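Local atomic coordinates of sulfatase (Bacteroides fragilis CAG:558, PDB entry 6USS), a protein that probably hydrolyses aryl sulfate esters as a calcium-dependent arylsulfatase of a human gut bacterium. Residues Ser350-Gly355 with Ile469-Asn474; Cys374-Ile379 with Thr414-Lys419; Gly458-Phe463 with His485-Leu490. The protein carries 1 engineered substitution. One frame throughout, in Å; residues are numbered along the deposited sequence.

Contact 1: Ser350-Gly355 with Ile469-Asn474; sequences SAYEGG and IGEKNN
Glu471 reaches across to the backbone of Glu353, and a single hydrogen bond spans the gap: Glu353 N donates to Glu471 OE2 over 2.6 Å, nearly straight at 167°. The N-H comes to the syn side of OE2, slightly out of the carboxylate plane. Beyond CG the Glu471 chain runs extended, which carries the acid that far. Within 350-355, Ser350 OG accepts from Tyr352 N at 3.0 Å, an ST turn one residue ahead of the amide that Glu471 binds.

The packing is close around the same oxygen. Glu471 OE2 lies 3.2 Å from Tyr352 CB, and Glu353 CG lies 3.4 Å from Glu471 OE2. At the far end of the tyrosine, a water donates to Tyr352 OH and to Glu471 O, while Glu461 gives that hydroxyl a direct partner.

The charges are the delicate part. Glu353 OE2 and Glu471 OE1 stand 4.3 Å apart, their carboxylate planes almost perpendicular. Lys450 salt-bridges both oxygens, and Arg357 and Tyr83 hold Glu353 OE1. Where the C-terminal sheet meets the sulfatase core, the two buried acids can probably both stay ionised, since Lys450 of strand 449-454 bridges them and Arg357 adds a second positive charge at Glu353.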
ATOM      1  N   SER A 350       6.624 -32.148 -10.219  1.00 23.62           N
ATOM      2  CA  SER A 350       6.666 -33.505  -9.693  1.00 19.26           C
ATOM      3  C   SER A 350       6.474 -33.516  -8.186  1.00 24.19           C
ATOM      4  O   SER A 350       6.928 -32.617  -7.473  1.00 25.74           O
ATOM      5  CB  SER A 350       7.990 -34.193 -10.014  1.00 19.94           C
ATOM      6  OG  SER A 350       7.900 -35.572  -9.710  1.00 19.21           O
ATOM      7  N   ALA A 351       5.819 -34.562  -7.704  1.00 17.75           N
ATOM      8  CA  ALA A 351       5.796 -34.796  -6.271  1.00 19.40           C
ATOM      9  C   ALA A 351       7.079 -35.455  -5.779  1.00 22.08           C
ATOM     10  O   ALA A 351       7.279 -35.548  -4.560  1.00 19.51           O
ATOM     11  CB  ALA A 351       4.576 -35.642  -5.900  1.00 20.64           C
ATOM     12  N   TYR A 352       7.944 -35.898  -6.695  1.00 17.39           N
ATOM     13  CA  TYR A 352       9.261 -36.398  -6.336  1.00 16.20           C
ATOM     14  C   TYR A 352      10.100 -35.281  -5.708  1.00 20.32           C
ATOM     15  O   TYR A 352       9.768 -34.094  -5.799  1.00 22.76           O
ATOM     16  CB  TYR A 352       9.964 -36.965  -7.574  1.00 19.86           C
ATOM     17  CG  TYR A 352       9.392 -38.286  -8.047  1.00 21.20           C
ATOM     18  CD1 TYR A 352       8.550 -39.019  -7.222  1.00 22.47           C
ATOM     19  CD2 TYR A 352       9.670 -38.790  -9.320  1.00 20.45           C
ATOM     20  CE1 TYR A 352       8.002 -40.226  -7.636  1.00 20.87           C
ATOM     21  CE2 TYR A 352       9.131 -40.002  -9.743  1.00 18.85           C
ATOM     22  CZ  TYR A 352       8.296 -40.714  -8.888  1.00 23.01           C
ATOM     23  OH  TYR A 352       7.742 -41.917  -9.267  1.00 21.96           O
ATOM     24  N   GLU A 353      11.218 -35.669  -5.071  1.00 22.52           N
ATOM     25  CA  GLU A 353      12.053 -34.686  -4.371  1.00 18.55           C
ATOM     26  C   GLU A 353      12.571 -33.600  -5.307  1.00 19.66           C
ATOM     27  O   GLU A 353      12.821 -32.469  -4.872  1.00 19.81           O
ATOM     28  CB  GLU A 353      13.230 -35.376  -3.687  1.00 18.07           C
ATOM     29  CG  GLU A 353      12.818 -36.379  -2.622  1.00 19.79           C
ATOM     30  CD  GLU A 353      12.344 -35.709  -1.331  1.00 23.41           C
ATOM     31  OE1 GLU A 353      13.204 -35.262  -0.526  1.00 23.53           O
ATOM     32  OE2 GLU A 353      11.112 -35.632  -1.132  1.00 18.88           O
ATOM     33  N   GLY A 354      12.752 -33.927  -6.587  1.00 19.44           N
ATOM     34  CA  GLY A 354      13.221 -32.936  -7.535  1.00 20.26           C
ATOM     35  C   GLY A 354      12.254 -31.782  -7.702  1.00 23.44           C
ATOM     36  O   GLY A 354      12.665 -30.679  -8.073  1.00 20.91           O
ATOM     37  N   GLY A 355      10.964 -32.013  -7.430  1.00 19.39           N
ATOM     38  CA  GLY A 355       9.967 -30.966  -7.524  1.00 18.22           C
ATOM     39  C   GLY A 355       9.775 -30.141  -6.264  1.00 20.48           C
ATOM     40  O   GLY A 355       9.225 -29.039  -6.333  1.00 20.48           O
ATOM     41  N   ILE A 469      17.441 -41.372  -2.078  1.00 17.15           N
ATOM     42  CA  ILE A 469      17.208 -39.955  -2.332  1.00 24.61           C
ATOM     43  C   ILE A 469      16.685 -39.741  -3.744  1.00 23.07           C
ATOM     44  O   ILE A 469      15.923 -38.799  -3.990  1.00 21.31           O
ATOM     45  CB  ILE A 469      18.489 -39.143  -2.052  1.00 24.36           C
ATOM     46  CG1 ILE A 469      18.159 -37.683  -1.794  1.00 22.66           C
ATOM     47  CG2 ILE A 469      19.496 -39.265  -3.204  1.00 28.32           C
ATOM     48  CD1 ILE A 469      19.403 -36.809  -1.732  1.00 26.77           C
ATOM     49  N   GLY A 470      17.042 -40.628  -4.682  1.00 23.55           N
ATOM     50  CA  GLY A 470      16.591 -40.533  -6.055  1.00 16.83           C
ATOM     51  C   GLY A 470      15.222 -41.101  -6.315  1.00 19.29           C
ATOM     52  O   GLY A 470      14.747 -41.065  -7.455  1.00 20.06           O
ATOM     53  N   GLU A 471      14.569 -41.621  -5.276  1.00 19.27           N
ATOM     54  CA  GLU A 471      13.250 -42.251  -5.388  1.00 24.11           C
ATOM     55  C   GLU A 471      13.213 -43.267  -6.536  1.00 22.60           C
ATOM     56  O   GLU A 471      12.346 -43.236  -7.412  1.00 22.84           O
ATOM     57  CB  GLU A 471      12.162 -41.184  -5.510  1.00 17.93           C
ATOM     58  CG  GLU A 471      12.015 -40.405  -4.207  1.00 19.95           C
ATOM     59  CD  GLU A 471      11.175 -39.148  -4.338  1.00 23.54           C
ATOM     60  OE1 GLU A 471      10.150 -39.021  -3.622  1.00 18.73           O
ATOM     61  OE2 GLU A 471      11.556 -38.275  -5.148  1.00 23.57           O
ATOM     62  N   LYS A 472      14.191 -44.179  -6.520  1.00 20.26           N
ATOM     63  CA  LYS A 472      14.328 -45.218  -7.532  1.00 24.89           C
ATOM     64  C   LYS A 472      13.635 -46.521  -7.157  1.00 29.56           C
ATOM     65  O   LYS A 472      13.384 -47.342  -8.048  1.00 27.32           O
ATOM     66  CB  LYS A 472      15.807 -45.540  -7.795  1.00 23.65           C
ATOM     67  CG  LYS A 472      16.647 -44.429  -8.401  1.00 33.24           C
ATOM     68  CD  LYS A 472      18.113 -44.860  -8.416  1.00 38.69           C
ATOM     69  CE  LYS A 472      19.061 -43.687  -8.214  1.00 47.74           C
ATOM     70  NZ  LYS A 472      19.823 -43.372  -9.457  1.00 51.43           N
ATOM     71  N   ASN A 473      13.330 -46.734  -5.868  1.00 28.86           N
ATOM     72  CA  ASN A 473      12.863 -48.028  -5.367  1.00 26.83           C
ATOM     73  C   ASN A 473      11.541 -47.920  -4.597  1.00 29.68           C
ATOM     74  O   ASN A 473      11.523 -47.674  -3.383  1.00 25.29           O
ATOM     75  CB  ASN A 473      13.931 -48.683  -4.502  1.00 29.23           C
ATOM     76  CG  ASN A 473      13.623 -50.144  -4.240  1.00 39.67           C
ATOM     77  OD1 ASN A 473      12.764 -50.750  -4.908  1.00 42.18           O
ATOM     78  ND2 ASN A 473      14.327 -50.731  -3.275  1.00 42.18           N
ATOM     79  N   ASN A 474      10.431 -48.142  -5.301  1.00 31.07           N
ATOM     80  CA  ASN A 474       9.117 -48.188  -4.673  1.00 24.91           C
ATOM     81  C   ASN A 474       9.032 -49.400  -3.749  1.00 23.45           C
ATOM     82  O   ASN A 474       9.162 -50.544  -4.199  1.00 27.75           O
ATOM     83  CB  ASN A 474       8.051 -48.248  -5.765  1.00 24.21           C
ATOM     84  CG  ASN A 474       6.643 -48.311  -5.225  1.00 23.99           C
ATOM     85  OD1 ASN A 474       6.408 -48.151  -4.024  1.00 25.61           O
ATOM     86  ND2 ASN A 474       5.687 -48.523  -6.123  1.00 18.45           N
TER
HETATM   87  O   HOH W   1      10.167 -43.971  -9.552  1.00 22.33           O

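Contact 2: Cys374-Ile379 with Thr414-Lys419; sequences CDKYLI and TGDPSK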
ATOM      1  N   CYS A 374      21.326 -28.286   8.962  1.00 24.97           N
ATOM      2  CA  CYS A 374      20.208 -28.845   9.703  1.00 21.27           C
ATOM      3  C   CYS A 374      19.447 -29.797   8.800  1.00 23.75           C
ATOM      4  O   CYS A 374      18.891 -29.392   7.771  1.00 19.64           O
ATOM      5  CB  CYS A 374      19.264 -27.766  10.232  1.00 17.60           C
ATOM      6  SG  CYS A 374      17.926 -28.521  11.217  1.00 23.32           S
ATOM      7  N   ASP A 375      19.402 -31.050   9.226  1.00 28.78           N
ATOM      8  CA  ASP A 375      18.807 -32.175   8.518  1.00 23.11           C
ATOM      9  C   ASP A 375      17.296 -32.253   8.695  1.00 23.87           C
ATOM     10  O   ASP A 375      16.625 -32.925   7.900  1.00 20.86           O
ATOM     11  CB  ASP A 375      19.450 -33.465   9.056  1.00 27.58           C
ATOM     12  CG  ASP A 375      19.507 -34.578   8.044  1.00 40.63           C
ATOM     13  OD1 ASP A 375      19.157 -34.361   6.852  1.00 45.37           O
ATOM     14  OD2 ASP A 375      19.922 -35.689   8.463  1.00 46.91           O
ATOM     15  N   LYS A 376      16.751 -31.612   9.732  1.00 18.22           N
ATOM     16  CA  LYS A 376      15.335 -31.762  10.055  1.00 23.34           C
ATOM     17  C   LYS A 376      14.468 -31.112   8.984  1.00 19.54           C
ATOM     18  O   LYS A 376      14.792 -30.043   8.463  1.00 18.94           O
ATOM     19  CB  LYS A 376      15.027 -31.154  11.425  1.00 24.79           C
ATOM     20  CG  LYS A 376      15.953 -31.652  12.547  1.00 25.91           C
ATOM     21  CD  LYS A 376      15.996 -33.168  12.545  1.00 27.80           C
ATOM     22  CE  LYS A 376      16.673 -33.737  13.776  1.00 27.91           C
ATOM     23  NZ  LYS A 376      16.201 -35.154  13.921  1.00 44.81           N
ATOM     24  N   TYR A 377      13.358 -31.753   8.649  1.00 16.85           N
ATOM     25  CA  TYR A 377      12.585 -31.239   7.532  1.00 18.08           C
ATOM     26  C   TYR A 377      11.600 -30.166   7.978  1.00 21.13           C
ATOM     27  O   TYR A 377      11.135 -30.147   9.121  1.00 19.37           O
ATOM     28  CB  TYR A 377      11.862 -32.358   6.772  1.00 19.10           C
ATOM     29  CG  TYR A 377      10.939 -33.309   7.530  1.00 23.49           C
ATOM     30  CD1 TYR A 377       9.824 -32.850   8.227  1.00 24.06           C
ATOM     31  CD2 TYR A 377      11.138 -34.692   7.462  1.00 24.36           C
ATOM     32  CE1 TYR A 377       8.957 -33.741   8.879  1.00 23.31           C
ATOM     33  CE2 TYR A 377      10.287 -35.585   8.117  1.00 20.78           C
ATOM     34  CZ  TYR A 377       9.197 -35.103   8.820  1.00 22.61           C
ATOM     35  OH  TYR A 377       8.342 -35.986   9.459  1.00 23.70           O
ATOM     36  N   LEU A 378      11.319 -29.243   7.057  1.00 20.92           N
ATOM     37  CA  LEU A 378      10.329 -28.199   7.252  1.00 19.63           C
ATOM     38  C   LEU A 378       9.667 -27.915   5.910  1.00 20.29           C
ATOM     39  O   LEU A 378      10.174 -28.304   4.854  1.00 17.71           O
ATOM     40  CB  LEU A 378      10.967 -26.937   7.837  1.00 16.09           C
ATOM     41  CG  LEU A 378      12.110 -26.331   7.016  1.00 17.88           C
ATOM     42  CD1 LEU A 378      11.614 -25.411   5.881  1.00 15.66           C
ATOM     43  CD2 LEU A 378      13.049 -25.574   7.939  1.00 15.85           C
ATOM     44  N   ILE A 379       8.538 -27.206   5.956  1.00 16.94           N
ATOM     45  CA  ILE A 379       7.764 -26.925   4.757  1.00 17.63           C
ATOM     46  C   ILE A 379       7.398 -25.440   4.704  1.00 15.97           C
ATOM     47  O   ILE A 379       7.286 -24.772   5.729  1.00 16.87           O
ATOM     48  CB  ILE A 379       6.509 -27.815   4.696  1.00 17.93           C
ATOM     49  CG1 ILE A 379       5.759 -27.619   3.380  1.00 12.89           C
ATOM     50  CG2 ILE A 379       5.630 -27.588   5.940  1.00 17.17           C
ATOM     51  CD1 ILE A 379       5.290 -28.918   2.772  1.00 17.62           C
ATOM     52  N   THR A 414      16.930 -25.653  20.030  1.00 20.46           N
ATOM     53  CA  THR A 414      16.166 -25.853  21.249  1.00 17.38           C
ATOM     54  C   THR A 414      15.150 -26.974  21.142  1.00 22.57           C
ATOM     55  O   THR A 414      14.751 -27.513  22.178  1.00 26.93           O
ATOM     56  CB  THR A 414      15.415 -24.572  21.645  1.00 18.18           C
ATOM     57  OG1 THR A 414      14.519 -24.197  20.589  1.00 24.69           O
ATOM     58  CG2 THR A 414      16.388 -23.443  21.906  1.00 14.56           C
ATOM     59  N   GLY A 415      14.724 -27.333  19.935  1.00 21.42           N
ATOM     60  CA  GLY A 415      13.700 -28.343  19.796  1.00 17.00           C
ATOM     61  C   GLY A 415      13.656 -28.878  18.386  1.00 21.66           C
ATOM     62  O   GLY A 415      14.519 -28.584  17.558  1.00 28.42           O
ATOM     63  N   ASP A 416      12.625 -29.671  18.121  1.00 18.71           N
ATOM     64  CA  ASP A 416      12.500 -30.384  16.850  1.00 25.51           C
ATOM     65  C   ASP A 416      11.033 -30.448  16.440  1.00 24.95           C
ATOM     66  O   ASP A 416      10.343 -31.438  16.692  1.00 22.59           O
ATOM     67  CB  ASP A 416      13.094 -31.790  16.968  1.00 24.01           C
ATOM     68  CG  ASP A 416      13.195 -32.513  15.632  1.00 31.09           C
ATOM     69  OD1 ASP A 416      12.916 -31.882  14.579  1.00 27.58           O
ATOM     70  OD2 ASP A 416      13.552 -33.725  15.646  1.00 28.37           O
ATOM     71  N   PRO A 417      10.524 -29.406  15.771  1.00 25.90           N
ATOM     72  CA  PRO A 417       9.168 -29.506  15.193  1.00 26.09           C
ATOM     73  C   PRO A 417       9.013 -30.653  14.198  1.00 22.25           C
ATOM     74  O   PRO A 417       7.884 -31.032  13.879  1.00 20.81           O
ATOM     75  CB  PRO A 417       8.957 -28.145  14.511  1.00 22.81           C
ATOM     76  CG  PRO A 417      10.344 -27.571  14.337  1.00 24.56           C
ATOM     77  CD  PRO A 417      11.150 -28.098  15.499  1.00 24.45           C
ATOM     78  N   SER A 418      10.110 -31.234  13.723  1.00 20.09           N
ATOM     79  CA  SER A 418      10.049 -32.289  12.718  1.00 22.47           C
ATOM     80  C   SER A 418       9.653 -33.643  13.303  1.00 27.73           C
ATOM     81  O   SER A 418       9.064 -34.468  12.591  1.00 18.10           O
ATOM     82  CB  SER A 418      11.402 -32.376  12.025  1.00 17.08           C
ATOM     83  OG  SER A 418      11.681 -33.684  11.600  1.00 29.13           O
ATOM     84  N   LYS A 419       9.955 -33.883  14.588  1.00 23.71           N
ATOM     85  CA  LYS A 419       9.717 -35.184  15.208  1.00 22.71           C
ATOM     86  C   LYS A 419       8.229 -35.525  15.209  1.00 24.64           C
ATOM     87  O   LYS A 419       7.405 -34.765  15.724  1.00 21.21           O
ATOM     88  CB  LYS A 419      10.273 -35.197  16.633  1.00 25.98           C
ATOM     89  CG  LYS A 419      10.054 -36.512  17.368  1.00 23.97           C
ATOM     90  CD  LYS A 419      10.916 -36.647  18.607  1.00 27.82           C
ATOM     91  CE  LYS A 419      10.712 -38.033  19.260  1.00 30.06           C
ATOM     92  NZ  LYS A 419      10.980 -38.003  20.728  1.00 30.15           N
TER
HETATM   93  O   HOH W   2      13.111 -35.634  13.552  1.00 21.13           O
HETATM   94  O   HOH W   3      13.374 -34.762  10.193  1.00 15.96           O
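The side chains of Lys376 and Asp416 cross at about a right angle, and beside them the ring of Tyr377 turns a face to Ser418. These two pairings carry most of the contact between the chain entering strand 378-379 and the loop after helix 408-412.

Take the lysine first. Its chain bends at chi2 (-51°), folding the methylenes over the acid, with Lys376 CG 3.7 Å from Asp416 OD1. The amino group ends near the other oxygen: Lys376 NZ and Asp416 OD2 form a salt bridge at 3.5 Å, long enough that its hydrogen bond is weak. A water fills out the arrangement, accepting from Lys376 NZ at 3.1 Å and donating to Asp416 OD2 at 2.9 Å, and it also bonds Ser418 OG.

The acid is held from behind by its own loop. Asp416 OD1 accepts from Ser418 N at 3.0 Å, the N-H arriving from well above the carboxylate plane. This Asx turn sits on a type I turn running from Asp416 to Lys419, which probably fixes how Ser418 is presented.

Ser418 OG then stands 3.8 Å above the plane of the Tyr377 ring, over its centre. A chi1 of 55° places Tyr377 CG between the backbone N and the carbonyl carbon, and this carries the ring under the serine. The phenol end finds its hydrogen bonds farther on, with Arg421 O and Gly447 N, and the ring also touches Leu423 of strand 422-427.

The chemistry is therefore graded. Toward the surface the link is a loose, water-assisted ion pair, likely to be softened by solvent; inward it becomes a buried ring whose hydroxyl is tied to backbone just before the C-terminal sheet's first strand and in the turn between strands 441-446 and 449-454.

Contact 3: Gly458-Phe463 with His485-Leu490; sequences GKKELF and HLSKDL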
ATOM      1  N   GLY A 458      -4.976 -44.619  -9.029  1.00 24.26           N
ATOM      2  CA  GLY A 458      -4.853 -45.193  -7.697  1.00 22.51           C
ATOM      3  C   GLY A 458      -3.502 -45.794  -7.365  1.00 25.00           C
ATOM      4  O   GLY A 458      -3.367 -46.454  -6.327  1.00 28.41           O
ATOM      5  N   LYS A 459      -2.505 -45.612  -8.226  1.00 24.10           N
ATOM      6  CA  LYS A 459      -1.174 -46.137  -7.961  1.00 24.13           C
ATOM      7  C   LYS A 459      -0.599 -45.486  -6.706  1.00 25.76           C
ATOM      8  O   LYS A 459      -0.788 -44.288  -6.470  1.00 25.69           O
ATOM      9  CB  LYS A 459      -0.278 -45.874  -9.180  1.00 23.64           C
ATOM     10  CG  LYS A 459       1.189 -46.210  -9.016  1.00 25.81           C
ATOM     11  CD  LYS A 459       1.459 -47.697  -9.297  1.00 41.43           C
ATOM     12  CE  LYS A 459       2.934 -48.066  -9.048  1.00 40.33           C
ATOM     13  NZ  LYS A 459       3.080 -49.500  -8.637  1.00 40.79           N
ATOM     14  N   LYS A 460       0.093 -46.279  -5.887  1.00 22.06           N
ATOM     15  CA  LYS A 460       0.780 -45.767  -4.710  1.00 23.40           C
ATOM     16  C   LYS A 460       2.267 -46.101  -4.783  1.00 23.00           C
ATOM     17  O   LYS A 460       2.648 -47.180  -5.243  1.00 28.32           O
ATOM     18  CB  LYS A 460       0.160 -46.329  -3.422  1.00 22.92           C
ATOM     19  CG  LYS A 460      -1.300 -45.890  -3.182  1.00 23.81           C
ATOM     20  CD  LYS A 460      -1.826 -46.397  -1.828  1.00 21.81           C
ATOM     21  CE  LYS A 460      -3.231 -45.890  -1.527  1.00 21.90           C
ATOM     22  NZ  LYS A 460      -4.045 -46.875  -0.755  1.00 22.90           N
ATOM     23  N   GLU A 461       3.108 -45.149  -4.364  1.00 25.47           N
ATOM     24  CA  GLU A 461       4.558 -45.322  -4.302  1.00 23.69           C
ATOM     25  C   GLU A 461       5.042 -44.960  -2.904  1.00 25.08           C
ATOM     26  O   GLU A 461       4.633 -43.938  -2.337  1.00 22.98           O
ATOM     27  CB  GLU A 461       5.284 -44.458  -5.344  1.00 19.08           C
ATOM     28  CG  GLU A 461       5.036 -44.889  -6.769  1.00 19.52           C
ATOM     29  CD  GLU A 461       5.797 -44.059  -7.791  1.00 22.49           C
ATOM     30  OE1 GLU A 461       6.112 -42.883  -7.504  1.00 23.50           O
ATOM     31  OE2 GLU A 461       6.073 -44.586  -8.896  1.00 29.43           O
ATOM     32  N   LEU A 462       5.888 -45.814  -2.335  1.00 24.12           N
ATOM     33  CA  LEU A 462       6.415 -45.609  -0.994  1.00 20.34           C
ATOM     34  C   LEU A 462       7.930 -45.585  -1.091  1.00 21.59           C
ATOM     35  O   LEU A 462       8.532 -46.532  -1.608  1.00 24.20           O
ATOM     36  CB  LEU A 462       5.938 -46.711  -0.047  1.00 21.60           C
ATOM     37  CG  LEU A 462       6.478 -46.643   1.387  1.00 17.46           C
ATOM     38  CD1 LEU A 462       5.878 -45.470   2.088  1.00 18.73           C
ATOM     39  CD2 LEU A 462       6.161 -47.902   2.152  1.00 19.36           C
ATOM     40  N   PHE A 463       8.546 -44.505  -0.624  1.00 20.52           N
ATOM     41  CA  PHE A 463       9.996 -44.385  -0.687  1.00 21.87           C
ATOM     42  C   PHE A 463      10.556 -44.101   0.695  1.00 21.40           C
ATOM     43  O   PHE A 463       9.966 -43.350   1.480  1.00 24.89           O
ATOM     44  CB  PHE A 463      10.448 -43.275  -1.649  1.00 22.36           C
ATOM     45  CG  PHE A 463       9.982 -43.466  -3.079  1.00 23.62           C
ATOM     46  CD1 PHE A 463      10.641 -44.342  -3.929  1.00 25.53           C
ATOM     47  CD2 PHE A 463       8.896 -42.753  -3.570  1.00 23.93           C
ATOM     48  CE1 PHE A 463      10.213 -44.513  -5.242  1.00 26.10           C
ATOM     49  CE2 PHE A 463       8.467 -42.912  -4.881  1.00 23.27           C
ATOM     50  CZ  PHE A 463       9.121 -43.793  -5.717  1.00 22.73           C
ATOM     51  N   HIS A 485      -1.282 -47.133   6.711  1.00 25.76           N
ATOM     52  CA  HIS A 485      -1.299 -46.116   7.758  1.00 27.06           C
ATOM     53  C   HIS A 485      -1.074 -44.727   7.167  1.00 27.51           C
ATOM     54  O   HIS A 485      -1.822 -43.781   7.457  1.00 22.48           O
ATOM     55  CB  HIS A 485      -0.256 -46.422   8.831  1.00 26.61           C
ATOM     56  CG  HIS A 485      -0.498 -47.706   9.583  1.00 41.03           C
ATOM     57  ND1 HIS A 485       0.521 -48.434  10.165  1.00 43.69           N
ATOM     58  CD2 HIS A 485      -1.641 -48.391   9.847  1.00 41.33           C
ATOM     59  CE1 HIS A 485       0.017 -49.507  10.753  1.00 45.03           C
ATOM     60  NE2 HIS A 485      -1.292 -49.505  10.573  1.00 44.23           N
ATOM     61  N   LEU A 486      -0.078 -44.598   6.286  1.00 21.78           N
ATOM     62  CA  LEU A 486       0.149 -43.312   5.638  1.00 20.73           C
ATOM     63  C   LEU A 486      -0.986 -42.947   4.689  1.00 22.90           C
ATOM     64  O   LEU A 486      -1.296 -41.762   4.523  1.00 26.14           O
ATOM     65  CB  LEU A 486       1.496 -43.312   4.910  1.00 14.32           C
ATOM     66  CG  LEU A 486       2.668 -43.421   5.865  1.00 19.73           C
ATOM     67  CD1 LEU A 486       3.941 -43.263   5.074  1.00 25.42           C
ATOM     68  CD2 LEU A 486       2.575 -42.368   6.973  1.00 20.68           C
ATOM     69  N   SER A 487      -1.614 -43.943   4.052  1.00 24.35           N
ATOM     70  CA  SER A 487      -2.839 -43.666   3.307  1.00 24.21           C
ATOM     71  C   SER A 487      -3.890 -43.019   4.198  1.00 23.38           C
ATOM     72  O   SER A 487      -4.516 -42.022   3.817  1.00 26.82           O
ATOM     73  CB  SER A 487      -3.401 -44.945   2.671  1.00 23.27           C
ATOM     74  OG  SER A 487      -2.603 -45.382   1.583  1.00 24.95           O
ATOM     75  N   LYS A 488      -4.124 -43.598   5.372  1.00 23.80           N
ATOM     76  CA  LYS A 488      -5.132 -43.050   6.268  1.00 24.94           C
ATOM     77  C   LYS A 488      -4.697 -41.691   6.802  1.00 24.64           C
ATOM     78  O   LYS A 488      -5.512 -40.765   6.909  1.00 24.95           O
ATOM     79  CB  LYS A 488      -5.384 -44.047   7.404  1.00 25.00           C
ATOM     80  CG  LYS A 488      -6.513 -43.690   8.377  1.00 31.33           C
ATOM     81  CD  LYS A 488      -7.822 -43.330   7.652  1.00 46.12           C
ATOM     82  CE  LYS A 488      -8.804 -44.505   7.469  1.00 47.07           C
ATOM     83  NZ  LYS A 488     -10.222 -44.021   7.349  1.00 42.73           N
ATOM     84  N   ASP A 489      -3.412 -41.557   7.139  1.00 25.78           N
ATOM     85  CA  ASP A 489      -2.858 -40.276   7.562  1.00 21.60           C
ATOM     86  C   ASP A 489      -3.204 -39.191   6.541  1.00 28.95           C
ATOM     87  O   ASP A 489      -3.799 -38.158   6.882  1.00 22.33           O
ATOM     88  CB  ASP A 489      -1.334 -40.424   7.751  1.00 22.89           C
ATOM     89  CG  ASP A 489      -0.678 -39.205   8.407  1.00 28.22           C
ATOM     90  OD1 ASP A 489      -1.314 -38.143   8.476  1.00 32.82           O
ATOM     91  OD2 ASP A 489       0.492 -39.300   8.848  1.00 31.04           O
ATOM     92  N   LEU A 490      -2.881 -39.445   5.266  1.00 25.84           N
ATOM     93  CA  LEU A 490      -3.141 -38.484   4.196  1.00 21.00           C
ATOM     94  C   LEU A 490      -4.636 -38.217   4.048  1.00 19.95           C
ATOM     95  O   LEU A 490      -5.083 -37.064   4.081  1.00 20.51           O
ATOM     96  CB  LEU A 490      -2.542 -39.020   2.889  1.00 20.31           C
ATOM     97  CG  LEU A 490      -2.338 -38.169   1.630  1.00 24.04           C
ATOM     98  CD1 LEU A 490      -1.861 -36.759   1.967  1.00 21.89           C
ATOM     99  CD2 LEU A 490      -1.360 -38.849   0.652  1.00 16.70           C
TER
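Lys460 and Leu462 point from an outermost strand of the four-stranded antiparallel C-terminal sheet toward Leu486 and Ser487 of helix 480-496, which packs over one face of that sheet. This sheet-and-helix unit forms the C-terminal part of the sulfatase fold.

The first shell holds two meetings. Leu462 CD1 and Leu486 CD1 touch at 4.2 Å, the two side chains crossing at about a right angle. Leu462 has CG anti to its backbone N (chi1 177°), which sends the methyls toward the helix. The other meeting is polar: Lys460 NZ gives a weak hydrogen bond to Ser487 OG at 3.1 Å, and Lys460 CE packs against the same oxygen at 3.2 Å. The lysine chain, extended up to CE, bridges most of the distance and delivers NZ to the helix.

Farther out, Ile482 and Val483, one helix turn earlier, also touch Leu462, while Trp449 packs on it from the neighbouring strand. Leu486 also rests on Leu451 and Val444, so the helix covers inner strands as well. Lys460 NZ is held chiefly by Pro514 O near the C-terminus. Ser487 OG, in turn, is fixed from within the helix by its bond to Val483 O.

In the fold
Contacts 1 and 3 share a boundary, their centres 14 Å apart. Tyr352 OH bonds Glu461 OE1 at 2.6 Å, and Asn474 OD1 meets Leu462 N at 2.9 Å, so strand 460-464 touches both halves of contact 1. Contact 2 stands apart, with its centre 21 Å from contact 1 and 22 Å from contact 3; its nearest atoms are about 8 and 9 Å away. Contact 1 joins the catalytic core to the loop after the C-terminal sheet's last strand, and contact 2 joins it to the loop leading into that sheet's first strand, whereas contact 3 lies within the C-terminal region. None reaches the calcium site, although Gly355 pairs by backbone with Gly324, next to the calcium ligands Asp322 and Asn323.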